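Local coordinates for TCP pilus virulence regulatory protein (Vibrio cholerae serotype O1, PDB 5SUW) that probably activates transcription of virulence genes, including those of the toxin-coregulated pilus, as an AraC-family regulator with a cupin-like N-terminal domain, at residues A[103-108]-A[160-165]. Numbering follows the deposited sequence.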
# COMPACT_ATOMS: atom_id res chain seq x y z
N MET A 103 -1.18 -24.00 11.13
CA MET A 103 -0.87 -24.30 12.53
C MET A 103 0.36 -23.54 13.00
O MET A 103 0.45 -23.13 14.17
CB MET A 103 -0.66 -25.80 12.72
CG MET A 103 -1.80 -26.46 13.47
SD MET A 103 -2.05 -25.62 15.05
CE MET A 103 -3.44 -26.54 15.72
N ILE A 104 1.35 -23.36 12.11
CA ILE A 104 2.45 -22.45 12.39
C ILE A 104 1.93 -21.02 12.51
O ILE A 104 2.33 -20.26 13.40
CB ILE A 104 3.53 -22.56 11.28
CG1 ILE A 104 4.62 -23.59 11.64
CG2 ILE A 104 4.15 -21.20 10.98
CD1 ILE A 104 4.17 -25.04 11.57
N ARG A 105 1.00 -20.65 11.62
CA ARG A 105 0.61 -19.26 11.45
C ARG A 105 -0.21 -18.71 12.62
O ARG A 105 -0.33 -17.49 12.75
CB ARG A 105 -0.17 -19.13 10.14
CG ARG A 105 0.36 -18.06 9.23
CD ARG A 105 -0.30 -18.13 7.88
NE ARG A 105 -0.29 -16.89 7.21
CZ ARG A 105 -1.25 -16.05 7.24
NH1 ARG A 105 -2.31 -16.34 7.90
NH2 ARG A 105 -1.16 -14.94 6.62
N ASN A 106 -0.78 -19.57 13.46
CA ASN A 106 -1.48 -19.07 14.64
C ASN A 106 -0.53 -18.43 15.64
O ASN A 106 -0.91 -17.49 16.35
CB ASN A 106 -2.27 -20.20 15.30
CG ASN A 106 -3.26 -20.85 14.36
OD1 ASN A 106 -3.18 -22.05 14.09
ND2 ASN A 106 -4.19 -20.05 13.85
N LEU A 107 0.71 -18.93 15.71
CA LEU A 107 1.71 -18.44 16.65
C LEU A 107 2.33 -17.11 16.23
O LEU A 107 3.09 -16.54 17.02
CB LEU A 107 2.80 -19.50 16.82
CG LEU A 107 2.54 -20.66 17.78
CD1 LEU A 107 1.11 -21.20 17.73
CD2 LEU A 107 3.54 -21.78 17.51
N TYR A 108 2.04 -16.60 15.04
CA TYR A 108 2.55 -15.30 14.60
C TYR A 108 1.81 -14.15 15.28
O TYR A 108 0.68 -14.29 15.74
CB TYR A 108 2.41 -15.15 13.09
CG TYR A 108 3.29 -16.05 12.25
CD1 TYR A 108 4.26 -16.85 12.83
CD2 TYR A 108 3.16 -16.07 10.86
CE1 TYR A 108 5.06 -17.67 12.06
CE2 TYR A 108 3.95 -16.87 10.08
CZ TYR A 108 4.90 -17.67 10.68
OH TYR A 108 5.70 -18.48 9.90
N ASN A 160 7.94 -13.32 11.93
CA ASN A 160 7.07 -14.06 12.83
C ASN A 160 5.74 -13.32 13.01
O ASN A 160 5.15 -13.27 14.09
CB ASN A 160 7.76 -14.30 14.17
CG ASN A 160 7.03 -15.28 15.03
OD1 ASN A 160 6.41 -14.90 16.03
ND2 ASN A 160 7.06 -16.55 14.65
N SER A 161 5.26 -12.73 11.91
CA SER A 161 4.03 -11.95 11.98
C SER A 161 3.19 -12.14 10.72
O SER A 161 3.72 -12.31 9.62
CB SER A 161 4.32 -10.45 12.21
OG SER A 161 4.89 -9.82 11.07
N ILE A 162 1.87 -12.12 10.90
CA ILE A 162 0.95 -12.28 9.79
C ILE A 162 1.03 -11.04 8.91
O ILE A 162 1.06 -9.91 9.40
CB ILE A 162 -0.48 -12.47 10.31
CG1 ILE A 162 -0.68 -13.71 11.21
CG2 ILE A 162 -1.46 -12.47 9.13
CD1 ILE A 162 -0.50 -15.02 10.53
N PHE A 163 1.08 -11.26 7.60
CA PHE A 163 1.05 -10.20 6.60
C PHE A 163 -0.25 -10.21 5.81
O PHE A 163 -0.88 -9.16 5.65
CB PHE A 163 2.24 -10.33 5.66
CG PHE A 163 2.37 -9.19 4.70
CD1 PHE A 163 2.77 -7.94 5.14
CD2 PHE A 163 2.08 -9.37 3.34
CE1 PHE A 163 2.89 -6.87 4.25
CE2 PHE A 163 2.20 -8.32 2.45
CZ PHE A 163 2.61 -7.07 2.90
N ILE A 164 -0.67 -11.38 5.32
CA ILE A 164 -1.99 -11.52 4.71
C ILE A 164 -3.00 -11.60 5.85
O ILE A 164 -3.14 -12.64 6.49
CB ILE A 164 -2.09 -12.74 3.80
CG1 ILE A 164 -0.90 -12.83 2.83
CG2 ILE A 164 -3.42 -12.70 3.04
CD1 ILE A 164 -0.73 -11.61 1.94
N THR A 165 -3.70 -10.50 6.13
CA THR A 165 -4.75 -10.56 7.13
C THR A 165 -5.96 -11.31 6.59
O THR A 165 -6.03 -11.69 5.41
CB THR A 165 -5.13 -9.15 7.60
OG1 THR A 165 -5.18 -8.26 6.47
CG2 THR A 165 -4.13 -8.63 8.63
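The Schellman motif that ends helix 141-159 at Asn160 leads into an irregular loop, and this meets the type I turn Arg105-Tyr108 on the periphery of the cupin-like domain. At the turn, Asn160 CA lies 3.9 Å above one face of the Tyr108 ring, offset toward its rim. The Asn160 amide, carried by a CG anti to its backbone N (chi1 -169°), brings ND2 obliquely to the CD1-CE1 side of the ring, 3.4 Å from Tyr108 CD1. Ring and amide planes are 66° apart. Next along the chain, the Ile162 side chain runs roughly perpendicular to both Tyr108 and Arg105: its CD1 packs 3.8 Å from Tyr108 CD2 and sits over the centre of the Arg105 guanidinium face, 3.4 Å above it. Extended from CG to NE, Arg105 carries NH2 onto a lone pair of Ile164 O at 3.0 Å, nearly straight (166°) and in both the carbonyl and guanidinium planes. NH2 also forms a salt bridge with Glu156, whose OE2 accepts the backbone N-H of Phe163 and Ile164 as well; one carboxylate thus ties the arginine to the chain it grips. Backbone bonds link Asn160 and Ile162 with Ser109, just after the turn, while Ile164 packs between helices 88-98 and 141-159.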